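PDB 4TZM: protein HTP-2 from Caenorhabditis elegans, which probably helps assemble the meiotic chromosome axis, its HORMA domain binding a short closure motif of its partner HTP-3. Local coordinates for residues Ile46-Leu54 with Ser75-Asn83; Asp118-Ser126 with Ser218-Gly226. All coordinates share one frame; numbering follows the deposited sequence.

Interaction 1 (Ile46-Leu54 with Ser75-Asn83)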
ATOM      1  N   ILE A  46      -1.556   2.390  -2.783  1.00 43.18           N
ATOM      2  CA  ILE A  46      -0.291   1.678  -2.921  1.00 43.59           C
ATOM      3  C   ILE A  46       0.815   2.649  -3.315  1.00 42.18           C
ATOM      4  O   ILE A  46       1.908   2.625  -2.752  1.00 41.75           O
ATOM      5  CB  ILE A  46      -0.378   0.550  -3.973  1.00 45.97           C
ATOM      6  CG1 ILE A  46      -1.376  -0.525  -3.532  1.00 46.18           C
ATOM      7  CG2 ILE A  46       0.986  -0.075  -4.204  1.00 44.50           C
ATOM      8  CD1 ILE A  46      -1.645  -1.590  -4.591  1.00 41.19           C
ATOM      9  N   TYR A  47       0.515   3.512  -4.280  1.00 44.44           N
ATOM     10  CA  TYR A  47       1.482   4.485  -4.784  1.00 45.50           C
ATOM     11  C   TYR A  47       1.916   5.472  -3.703  1.00 48.68           C
ATOM     12  O   TYR A  47       3.100   5.791  -3.579  1.00 47.64           O
ATOM     13  CB  TYR A  47       0.888   5.235  -5.985  1.00 42.38           C
ATOM     14  CG  TYR A  47       1.663   6.466  -6.427  1.00 46.03           C
ATOM     15  CD1 TYR A  47       2.791   6.358  -7.237  1.00 47.69           C
ATOM     16  CD2 TYR A  47       1.249   7.738  -6.050  1.00 47.03           C
ATOM     17  CE1 TYR A  47       3.494   7.488  -7.646  1.00 44.25           C
ATOM     18  CE2 TYR A  47       1.940   8.866  -6.450  1.00 47.40           C
ATOM     19  CZ  TYR A  47       3.061   8.738  -7.249  1.00 48.47           C
ATOM     20  OH  TYR A  47       3.746   9.866  -7.646  1.00 47.82           O
ATOM     21  N   VAL A  48       0.956   5.945  -2.916  1.00 47.70           N
ATOM     22  CA  VAL A  48       1.238   6.970  -1.921  1.00 46.03           C
ATOM     23  C   VAL A  48       1.963   6.398  -0.711  1.00 43.59           C
ATOM     24  O   VAL A  48       2.973   6.946  -0.275  1.00 47.38           O
ATOM     25  CB  VAL A  48      -0.048   7.673  -1.462  1.00 44.28           C
ATOM     26  CG1 VAL A  48       0.232   8.574  -0.264  1.00 47.22           C
ATOM     27  CG2 VAL A  48      -0.642   8.477  -2.609  1.00 40.95           C
ATOM     28  N   VAL A  49       1.465   5.290  -0.176  1.00 43.17           N
ATOM     29  CA  VAL A  49       2.046   4.725   1.034  1.00 47.85           C
ATOM     30  C   VAL A  49       3.455   4.196   0.783  1.00 46.07           C
ATOM     31  O   VAL A  49       4.369   4.487   1.548  1.00 49.30           O
ATOM     32  CB  VAL A  49       1.152   3.609   1.621  1.00 49.88           C
ATOM     33  CG1 VAL A  49       1.795   3.015   2.861  1.00 52.74           C
ATOM     34  CG2 VAL A  49      -0.214   4.170   1.964  1.00 46.69           C
ATOM     35  N   PHE A  50       3.647   3.448  -0.299  1.00 46.84           N
ATOM     36  CA  PHE A  50       4.974   2.906  -0.587  1.00 47.92           C
ATOM     37  C   PHE A  50       5.976   3.978  -0.992  1.00 47.24           C
ATOM     38  O   PHE A  50       7.177   3.811  -0.784  1.00 51.38           O
ATOM     39  CB  PHE A  50       4.891   1.817  -1.657  1.00 46.75           C
ATOM     40  CG  PHE A  50       4.448   0.500  -1.110  1.00 49.31           C
ATOM     41  CD1 PHE A  50       5.230  -0.164  -0.180  1.00 52.65           C
ATOM     42  CD2 PHE A  50       3.246  -0.061  -1.492  1.00 49.49           C
ATOM     43  CE1 PHE A  50       4.828  -1.375   0.348  1.00 53.54           C
ATOM     44  CE2 PHE A  50       2.837  -1.276  -0.970  1.00 51.61           C
ATOM     45  CZ  PHE A  50       3.631  -1.932  -0.046  1.00 52.27           C
ATOM     46  N   SER A  51       5.488   5.082  -1.550  1.00 45.17           N
ATOM     47  CA  SER A  51       6.347   6.237  -1.795  1.00 46.21           C
ATOM     48  C   SER A  51       6.832   6.818  -0.480  1.00 46.27           C
ATOM     49  O   SER A  51       8.016   7.120  -0.318  1.00 49.04           O
ATOM     50  CB  SER A  51       5.614   7.314  -2.592  1.00 48.68           C
ATOM     51  OG  SER A  51       5.446   6.920  -3.937  1.00 48.19           O
ATOM     52  N   ALA A  52       5.900   6.982   0.455  1.00 47.44           N
ATOM     53  CA  ALA A  52       6.216   7.486   1.781  1.00 44.46           C
ATOM     54  C   ALA A  52       7.238   6.590   2.473  1.00 46.08           C
ATOM     55  O   ALA A  52       8.191   7.081   3.069  1.00 52.65           O
ATOM     56  CB  ALA A  52       4.949   7.602   2.621  1.00 41.65           C
ATOM     57  N   VAL A  53       7.053   5.277   2.377  1.00 44.37           N
ATOM     58  CA  VAL A  53       7.979   4.344   3.014  1.00 49.38           C
ATOM     59  C   VAL A  53       9.378   4.446   2.414  1.00 55.74           C
ATOM     60  O   VAL A  53      10.365   4.540   3.147  1.00 57.31           O
ATOM     61  CB  VAL A  53       7.500   2.888   2.897  1.00 50.86           C
ATOM     62  CG1 VAL A  53       8.538   1.950   3.496  1.00 52.74           C
ATOM     63  CG2 VAL A  53       6.160   2.713   3.588  1.00 49.60           C
ATOM     64  N   LEU A  54       9.460   4.430   1.084  1.00 56.48           N
ATOM     65  CA  LEU A  54      10.743   4.547   0.395  1.00 56.86           C
ATOM     66  C   LEU A  54      11.485   5.822   0.793  1.00 54.48           C
ATOM     67  O   LEU A  54      12.685   5.790   1.058  1.00 49.80           O
ATOM     68  CB  LEU A  54      10.547   4.510  -1.124  1.00 58.00           C
ATOM     69  CG  LEU A  54      10.184   3.173  -1.776  1.00 57.93           C
ATOM     70  CD1 LEU A  54       9.859   3.375  -3.247  1.00 60.00           C
ATOM     71  CD2 LEU A  54      11.308   2.162  -1.615  1.00 58.51           C
ATOM     72  N   SER A  75       1.499  16.602   4.572  1.00 75.33           N
ATOM     73  CA  SER A  75       2.209  16.437   3.314  1.00 70.44           C
ATOM     74  C   SER A  75       2.970  15.120   3.275  1.00 68.63           C
ATOM     75  O   SER A  75       3.200  14.491   4.307  1.00 68.01           O
ATOM     76  CB  SER A  75       3.181  17.594   3.092  1.00 71.97           C
ATOM     77  OG  SER A  75       4.327  17.453   3.915  1.00 71.89           O
ATOM     78  N   CYS A  76       3.372  14.715   2.077  1.00 68.56           N
ATOM     79  CA  CYS A  76       4.137  13.489   1.898  1.00 67.86           C
ATOM     80  C   CYS A  76       4.952  13.576   0.616  1.00 67.67           C
ATOM     81  O   CYS A  76       4.720  14.458  -0.216  1.00 67.50           O
ATOM     82  CB  CYS A  76       3.213  12.272   1.862  1.00 68.76           C
ATOM     83  SG  CYS A  76       1.918  12.357   0.608  1.00 67.28           S
ATOM     84  N   MET A  77       5.908  12.667   0.462  1.00 68.20           N
ATOM     85  CA  MET A  77       6.735  12.622  -0.738  1.00 67.17           C
ATOM     86  C   MET A  77       6.313  11.464  -1.642  1.00 61.11           C
ATOM     87  O   MET A  77       6.426  10.300  -1.263  1.00 56.41           O
ATOM     88  CB  MET A  77       8.215  12.494  -0.367  1.00 70.12           C
ATOM     89  CG  MET A  77       8.740  13.610   0.532  1.00 72.90           C
ATOM     90  SD  MET A  77       8.580  15.261  -0.185  1.00 80.95           S
ATOM     91  CE  MET A  77       9.839  15.220  -1.456  1.00 57.97           C
ATOM     92  N   THR A  78       5.820  11.791  -2.834  1.00 61.64           N
ATOM     93  CA  THR A  78       5.428  10.779  -3.817  1.00 57.57           C
ATOM     94  C   THR A  78       6.457  10.677  -4.936  1.00 58.77           C
ATOM     95  O   THR A  78       7.036  11.685  -5.341  1.00 63.92           O
ATOM     96  CB  THR A  78       4.053  11.087  -4.440  1.00 54.60           C
ATOM     97  OG1 THR A  78       4.105  12.350  -5.118  1.00 56.34           O
ATOM     98  CG2 THR A  78       2.971  11.116  -3.367  1.00 46.01           C
ATOM     99  N   LEU A  79       6.677   9.464  -5.435  1.00 57.08           N
ATOM    100  CA  LEU A  79       7.652   9.234  -6.498  1.00 57.23           C
ATOM    101  C   LEU A  79       7.372  10.126  -7.709  1.00 60.38           C
ATOM    102  O   LEU A  79       6.221  10.297  -8.110  1.00 63.57           O
ATOM    103  CB  LEU A  79       7.657   7.757  -6.905  1.00 52.40           C
ATOM    104  CG  LEU A  79       8.339   6.791  -5.928  1.00 45.78           C
ATOM    105  CD1 LEU A  79       7.910   5.357  -6.195  1.00 43.78           C
ATOM    106  CD2 LEU A  79       9.858   6.918  -6.009  1.00 47.45           C
ATOM    107  N   SER A  80       8.428  10.706  -8.271  1.00 59.64           N
ATOM    108  CA  SER A  80       8.291  11.651  -9.374  1.00 66.71           C
ATOM    109  C   SER A  80       8.347  10.944 -10.725  1.00 70.13           C
ATOM    110  O   SER A  80       9.210  10.096 -10.955  1.00 69.91           O
ATOM    111  CB  SER A  80       9.381  12.722  -9.298  1.00 71.32           C
ATOM    112  OG  SER A  80       9.229  13.675 -10.335  1.00 74.60           O
ATOM    113  N   PHE A  81       7.423  11.300 -11.613  1.00 71.79           N
ATOM    114  CA  PHE A  81       7.339  10.673 -12.928  1.00 77.95           C
ATOM    115  C   PHE A  81       8.319  11.290 -13.923  1.00 81.26           C
ATOM    116  O   PHE A  81       8.472  10.792 -15.036  1.00 82.49           O
ATOM    117  CB  PHE A  81       5.912  10.767 -13.473  1.00 78.79           C
ATOM    118  CG  PHE A  81       4.938   9.859 -12.778  1.00 77.81           C
ATOM    119  CD1 PHE A  81       4.781   8.545 -13.191  1.00 77.78           C
ATOM    120  CD2 PHE A  81       4.180  10.314 -11.710  1.00 75.93           C
ATOM    121  CE1 PHE A  81       3.886   7.701 -12.553  1.00 73.58           C
ATOM    122  CE2 PHE A  81       3.286   9.478 -11.070  1.00 71.40           C
ATOM    123  CZ  PHE A  81       3.139   8.169 -11.492  1.00 70.48           C
ATOM    124  N   LYS A  82       8.976  12.373 -13.518  1.00 83.81           N
ATOM    125  CA  LYS A  82       9.977  13.027 -14.355  1.00 85.29           C
ATOM    126  C   LYS A  82      11.333  12.334 -14.225  1.00 82.78           C
ATOM    127  O   LYS A  82      12.089  12.245 -15.192  1.00 87.75           O
ATOM    128  CB  LYS A  82      10.098  14.510 -13.994  1.00 89.85           C
ATOM    129  CG  LYS A  82       8.889  15.348 -14.394  1.00 95.25           C
ATOM    130  CD  LYS A  82       8.941  16.734 -13.764  1.00104.47           C
ATOM    131  CE  LYS A  82       7.639  17.495 -13.980  1.00108.42           C
ATOM    132  NZ  LYS A  82       7.542  18.706 -13.114  1.00112.02           N
ATOM    133  N   ASN A  83      11.641  11.850 -13.026  1.00 73.95           N
ATOM    134  CA  ASN A  83      12.817  11.014 -12.821  1.00 70.56           C
ATOM    135  C   ASN A  83      12.550   9.613 -13.361  1.00 66.10           C
ATOM    136  O   ASN A  83      11.561   8.979 -12.986  1.00 64.57           O
ATOM    137  CB  ASN A  83      13.190  10.959 -11.338  1.00 69.72           C
ATOM    138  CG  ASN A  83      14.503  10.237 -11.089  1.00 68.52           C
ATOM    139  OD1 ASN A  83      14.601   9.019 -11.254  1.00 66.72           O
ATOM    140  ND2 ASN A  83      15.517  10.983 -10.673  1.00 70.70           N
TER
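Tyr47 and Ser51, one turn apart on helix 35-56, grip the backbone of Leu79 in a buried helix-on-strand contact where the short hairpin of strands 65-69 and 75-79 lies across the helix. The axes of 46-54 and 75-79 come within 6.8 Å and run nearly perpendicular, at 100°. A chi1 of 168°, with CG turned opposite the backbone N, carries the Tyr47 ring past Thr78, and its OH donates to Leu79 O over 2.6 Å, in the plane of that carbonyl. Leu79 N in turn donates to Ser51 OG at 3.2 Å, with a nearly straight N-H...O angle of 166°. The serine hydroxyl spends its own proton on Tyr47 O, 2.6 Å from Ser51 OG, a carbonyl that also takes the helical bond from Ser51 N. Both polar backbone atoms of Leu79 are thus met by helix side chains, and the proton direction at Ser51 OG is fixed. In this HORMA domain the other side of the helix faces strand 123-133, where Ile46 and Phe50 touch Met127, so the helix is sandwiched between the hairpin and the large antiparallel sheet. Around the bonds the packing is mostly carbon against carbon. Thr78 CB sits 3.7 Å from Tyr47 CE2, the two side chains crossing at about a right angle. The Phe81 ring lies near parallel to that of Tyr47 but slid aside with barely any overlap, centroids 5.7 Å apart; His87 meets Phe81 edge-to-face. Farther along, Leu54 CD1 touches Leu79 CD1 at 4.1 Å, while Val48 CG1 lies 4.2 Å from Cys76 SG.

Interaction 2 (Asp118-Ser126 with Ser218-Gly226)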
ATOM      1  N   ASP A 118      18.156 -12.587  -0.970  1.00102.82           N
ATOM      2  CA  ASP A 118      17.812 -13.246   0.285  1.00103.45           C
ATOM      3  C   ASP A 118      16.310 -13.493   0.398  1.00 98.74           C
ATOM      4  O   ASP A 118      15.502 -12.653   0.010  1.00 94.21           O
ATOM      5  CB  ASP A 118      18.294 -12.420   1.482  1.00104.99           C
ATOM      6  CG  ASP A 118      19.783 -12.576   1.741  1.00111.58           C
ATOM      7  OD1 ASP A 118      20.356 -13.604   1.325  1.00116.22           O
ATOM      8  OD2 ASP A 118      20.378 -11.672   2.368  1.00111.90           O
ATOM      9  N   VAL A 119      15.948 -14.655   0.931  1.00100.77           N
ATOM     10  CA  VAL A 119      14.553 -14.990   1.175  1.00 99.86           C
ATOM     11  C   VAL A 119      14.171 -14.551   2.588  1.00100.92           C
ATOM     12  O   VAL A 119      12.994 -14.482   2.939  1.00 98.69           O
ATOM     13  CB  VAL A 119      14.298 -16.502   0.992  1.00102.40           C
ATOM     14  CG1 VAL A 119      12.811 -16.815   1.058  1.00 99.33           C
ATOM     15  CG2 VAL A 119      14.875 -16.979  -0.332  1.00105.24           C
ATOM     16  N   GLU A 120      15.183 -14.245   3.394  1.00102.72           N
ATOM     17  CA  GLU A 120      14.962 -13.740   4.743  1.00101.86           C
ATOM     18  C   GLU A 120      15.241 -12.243   4.791  1.00 97.84           C
ATOM     19  O   GLU A 120      16.327 -11.796   4.426  1.00 99.93           O
ATOM     20  CB  GLU A 120      15.843 -14.473   5.753  1.00107.77           C
ATOM     21  CG  GLU A 120      15.596 -14.060   7.194  1.00110.24           C
ATOM     22  CD  GLU A 120      16.476 -14.801   8.176  1.00119.56           C
ATOM     23  OE1 GLU A 120      17.320 -15.608   7.733  1.00125.61           O
ATOM     24  OE2 GLU A 120      16.321 -14.575   9.395  1.00121.64           O
ATOM     25  N   ALA A 121      14.262 -11.470   5.247  1.00 91.23           N
ATOM     26  CA  ALA A 121      14.392 -10.018   5.250  1.00 86.65           C
ATOM     27  C   ALA A 121      14.798  -9.472   6.612  1.00 84.60           C
ATOM     28  O   ALA A 121      14.673 -10.148   7.633  1.00 85.19           O
ATOM     29  CB  ALA A 121      13.094  -9.378   4.800  1.00 83.30           C
ATOM     30  N   ILE A 122      15.291  -8.237   6.610  1.00 82.33           N
ATOM     31  CA  ILE A 122      15.634  -7.537   7.839  1.00 79.07           C
ATOM     32  C   ILE A 122      14.591  -6.456   8.117  1.00 74.64           C
ATOM     33  O   ILE A 122      14.525  -5.907   9.218  1.00 77.28           O
ATOM     34  CB  ILE A 122      17.041  -6.906   7.765  1.00 78.94           C
ATOM     35  CG1 ILE A 122      17.061  -5.731   6.784  1.00 75.94           C
ATOM     36  CG2 ILE A 122      18.074  -7.954   7.368  1.00 79.00           C
ATOM     37  CD1 ILE A 122      18.262  -4.813   6.955  1.00 76.49           C
ATOM     38  N   GLU A 123      13.773  -6.165   7.107  1.00 70.82           N
ATOM     39  CA  GLU A 123      12.679  -5.204   7.234  1.00 68.21           C
ATOM     40  C   GLU A 123      11.630  -5.420   6.142  1.00 65.24           C
ATOM     41  O   GLU A 123      11.972  -5.589   4.972  1.00 65.81           O
ATOM     42  CB  GLU A 123      13.212  -3.770   7.174  1.00 69.95           C
ATOM     43  CG  GLU A 123      12.150  -2.697   7.349  1.00 71.83           C
ATOM     44  CD  GLU A 123      12.742  -1.338   7.670  1.00 77.85           C
ATOM     45  OE1 GLU A 123      13.166  -1.122   8.828  1.00 80.10           O
ATOM     46  OE2 GLU A 123      12.785  -0.483   6.762  1.00 77.88           O
ATOM     47  N   VAL A 124      10.355  -5.421   6.527  1.00 61.57           N
ATOM     48  CA  VAL A 124       9.263  -5.618   5.575  1.00 60.30           C
ATOM     49  C   VAL A 124       8.106  -4.650   5.804  1.00 60.32           C
ATOM     50  O   VAL A 124       7.612  -4.514   6.922  1.00 66.27           O
ATOM     51  CB  VAL A 124       8.700  -7.058   5.640  1.00 61.95           C
ATOM     52  CG1 VAL A 124       7.450  -7.183   4.781  1.00 57.76           C
ATOM     53  CG2 VAL A 124       9.745  -8.068   5.201  1.00 66.29           C
ATOM     54  N   PHE A 125       7.680  -3.979   4.741  1.00 57.57           N
ATOM     55  CA  PHE A 125       6.436  -3.222   4.761  1.00 55.18           C
ATOM     56  C   PHE A 125       5.419  -3.910   3.859  1.00 57.00           C
ATOM     57  O   PHE A 125       5.576  -3.921   2.637  1.00 55.31           O
ATOM     58  CB  PHE A 125       6.667  -1.777   4.318  1.00 55.11           C
ATOM     59  CG  PHE A 125       7.295  -0.918   5.374  1.00 64.15           C
ATOM     60  CD1 PHE A 125       8.671  -0.907   5.551  1.00 68.56           C
ATOM     61  CD2 PHE A 125       6.510  -0.122   6.195  1.00 65.41           C
ATOM     62  CE1 PHE A 125       9.253  -0.114   6.530  1.00 71.30           C
ATOM     63  CE2 PHE A 125       7.084   0.673   7.175  1.00 67.87           C
ATOM     64  CZ  PHE A 125       8.459   0.678   7.342  1.00 70.86           C
ATOM     65  N   SER A 126       4.384  -4.489   4.461  1.00 54.97           N
ATOM     66  CA  SER A 126       3.441  -5.321   3.718  1.00 54.56           C
ATOM     67  C   SER A 126       2.042  -4.721   3.651  1.00 47.25           C
ATOM     68  O   SER A 126       1.558  -4.125   4.616  1.00 48.61           O
ATOM     69  CB  SER A 126       3.369  -6.718   4.337  1.00 60.26           C
ATOM     70  OG  SER A 126       2.923  -6.660   5.678  1.00 68.79           O
ATOM     71  N   SER A 218       9.266 -18.988  -6.785  1.00 95.17           N
ATOM     72  CA  SER A 218       8.845 -20.025  -5.854  1.00 97.17           C
ATOM     73  C   SER A 218       9.232 -19.636  -4.432  1.00 97.27           C
ATOM     74  O   SER A 218       9.196 -20.460  -3.517  1.00100.78           O
ATOM     75  CB  SER A 218       9.467 -21.369  -6.232  1.00102.06           C
ATOM     76  OG  SER A 218      10.867 -21.249  -6.417  1.00104.75           O
ATOM     77  N   THR A 219       9.603 -18.371  -4.257  1.00 93.71           N
ATOM     78  CA  THR A 219      10.004 -17.855  -2.953  1.00 91.71           C
ATOM     79  C   THR A 219       9.443 -16.455  -2.707  1.00 85.86           C
ATOM     80  O   THR A 219       9.524 -15.578  -3.570  1.00 82.41           O
ATOM     81  CB  THR A 219      11.541 -17.818  -2.808  1.00 94.17           C
ATOM     82  OG1 THR A 219      12.131 -17.388  -4.040  1.00 94.77           O
ATOM     83  CG2 THR A 219      12.079 -19.198  -2.460  1.00 97.59           C
ATOM     84  N   PHE A 220       8.875 -16.260  -1.520  1.00 84.43           N
ATOM     85  CA  PHE A 220       8.339 -14.966  -1.106  1.00 79.97           C
ATOM     86  C   PHE A 220       9.367 -14.261  -0.224  1.00 79.75           C
ATOM     87  O   PHE A 220      10.429 -13.854  -0.698  1.00 79.42           O
ATOM     88  CB  PHE A 220       7.018 -15.149  -0.354  1.00 78.23           C
ATOM     89  CG  PHE A 220       6.131 -13.930  -0.355  1.00 73.62           C
ATOM     90  CD1 PHE A 220       6.341 -12.897  -1.252  1.00 71.18           C
ATOM     91  CD2 PHE A 220       5.084 -13.822   0.550  1.00 71.73           C
ATOM     92  CE1 PHE A 220       5.520 -11.782  -1.250  1.00 66.13           C
ATOM     93  CE2 PHE A 220       4.263 -12.709   0.556  1.00 67.42           C
ATOM     94  CZ  PHE A 220       4.482 -11.690  -0.344  1.00 63.58           C
ATOM     95  N   TYR A 221       9.045 -14.122   1.059  1.00 79.68           N
ATOM     96  CA  TYR A 221      10.020 -13.680   2.052  1.00 80.54           C
ATOM     97  C   TYR A 221       9.787 -14.403   3.375  1.00 84.78           C
ATOM     98  O   TYR A 221       8.675 -14.841   3.666  1.00 85.79           O
ATOM     99  CB  TYR A 221       9.965 -12.158   2.255  1.00 75.13           C
ATOM    100  CG  TYR A 221       8.660 -11.633   2.825  1.00 70.38           C
ATOM    101  CD1 TYR A 221       8.422 -11.635   4.196  1.00 69.96           C
ATOM    102  CD2 TYR A 221       7.676 -11.120   1.991  1.00 66.57           C
ATOM    103  CE1 TYR A 221       7.235 -11.158   4.716  1.00 66.47           C
ATOM    104  CE2 TYR A 221       6.488 -10.637   2.503  1.00 64.46           C
ATOM    105  CZ  TYR A 221       6.273 -10.659   3.865  1.00 63.97           C
ATOM    106  OH  TYR A 221       5.090 -10.179   4.377  1.00 62.97           O
ATOM    107  N   THR A 222      10.843 -14.526   4.171  1.00 88.73           N
ATOM    108  CA  THR A 222      10.738 -15.135   5.489  1.00 91.16           C
ATOM    109  C   THR A 222      11.230 -14.136   6.534  1.00 89.19           C
ATOM    110  O   THR A 222      11.995 -13.225   6.217  1.00 86.71           O
ATOM    111  CB  THR A 222      11.548 -16.448   5.573  1.00 98.57           C
ATOM    112  OG1 THR A 222      11.247 -17.271   4.438  1.00 98.18           O
ATOM    113  CG2 THR A 222      11.224 -17.213   6.849  1.00102.45           C
ATOM    114  N   LEU A 223      10.775 -14.295   7.772  1.00 90.63           N
ATOM    115  CA  LEU A 223      11.151 -13.392   8.847  1.00 92.41           C
ATOM    116  C   LEU A 223      12.066 -14.088   9.844  1.00100.14           C
ATOM    117  O   LEU A 223      12.095 -15.316   9.913  1.00103.94           O
ATOM    118  CB  LEU A 223       9.903 -12.866   9.561  1.00 88.34           C
ATOM    119  CG  LEU A 223       8.808 -12.256   8.687  1.00 81.41           C
ATOM    120  CD1 LEU A 223       7.584 -11.911   9.522  1.00 76.84           C
ATOM    121  CD2 LEU A 223       9.337 -11.029   7.963  1.00 79.54           C
ATOM    122  N   PRO A 224      12.837 -13.301  10.611  1.00102.53           N
ATOM    123  CA  PRO A 224      13.522 -13.851  11.783  1.00107.97           C
ATOM    124  C   PRO A 224      12.502 -14.308  12.819  1.00112.82           C
ATOM    125  O   PRO A 224      11.321 -13.979  12.697  1.00110.49           O
ATOM    126  CB  PRO A 224      14.346 -12.669  12.302  1.00106.05           C
ATOM    127  CG  PRO A 224      14.518 -11.784  11.116  1.00102.30           C
ATOM    128  CD  PRO A 224      13.252 -11.916  10.331  1.00 99.72           C
ATOM    129  N   ASP A 225      12.946 -15.046  13.829  1.00120.10           N
ATOM    130  CA  ASP A 225      12.023 -15.585  14.822  1.00122.62           C
ATOM    131  C   ASP A 225      11.694 -14.575  15.919  1.00121.03           C
ATOM    132  O   ASP A 225      10.652 -14.669  16.567  1.00121.31           O
ATOM    133  CB  ASP A 225      12.594 -16.863  15.438  1.00129.48           C
ATOM    134  CG  ASP A 225      12.661 -18.007  14.442  1.00133.12           C
ATOM    135  OD1 ASP A 225      11.600 -18.591  14.133  1.00133.14           O
ATOM    136  OD2 ASP A 225      13.773 -18.324  13.970  1.00135.59           O
ATOM    137  N   GLY A 226      12.576 -13.601  16.116  1.00120.12           N
ATOM    138  CA  GLY A 226      12.382 -12.614  17.161  1.00118.53           C
ATOM    139  C   GLY A 226      12.121 -11.218  16.630  1.00113.15           C
ATOM    140  O   GLY A 226      12.238 -10.237  17.367  1.00112.54           O
TER
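Val119 and Ala121 pair with Thr222 through their backbones, a single beta bridge centred on Glu120 and Thr222 that ties the loop after strand 214-217 to the turn leading into strand 123-133 of the HORMA domain sheet. Thr222 uses both its polar backbone atoms here: its N donates to Val119 O, at a modelled 2.5 Å that is too short to be taken at face value, and its O accepts from Ala121 N at 3.0 Å, with an N-H...O angle of 164°. Glu120 CA adds a CA-H...O contact to Thr222 O at 3.4 Å. The neighbouring carbonyls, Asp118 O and Phe220 O, are both taken by the guanidinium of Arg198, so one side chain serves the two segments. Just beyond, Ile122 and Glu123 form a classic beta bulge opposite Val112. Tyr221, with CG held between its backbone N and carbonyl carbon (chi1 64°), lays one ring face on Val124, whose CG1 makes a CH-pi contact 4.2 Å from the centroid; its OH is hydrogen-bonded to Glu107 OE2. An alanine at Tyr221 is likely to leave Glu107 without this hydroxyl and the methyls of Val124 without their aromatic cover. The same valine also meets Leu223, whose CD2 lies 4.1 Å from Val124 CG2. At the outer end, the extended Glu120 chain brings OE2 across to the proline ring at a slant, 3.7 Å from Pro224 CG.

How the interactions relate
Interaction 1 closes before interaction 2 opens along the chain, and their centres lie 23 Å apart, yet the two meet at Phe125. Phe50 CE1 of the helix packs 3.5 Å from Phe125 O, and Val53 CG1 reaches Phe125 CD1 at the same distance. Strand 123-133 therefore belongs to interaction 2 and also packs against the helix of interaction 1: Val124 turns to the loop 218-226, while Phe125 turns to the helix, with Leu181 and Cys182 of helix 164-185 also against its ring. The bound closure-motif peptide belongs to the interaction 2 side, where an aromatic side chain of the peptide meets the Phe220 ring with planes about 10° apart.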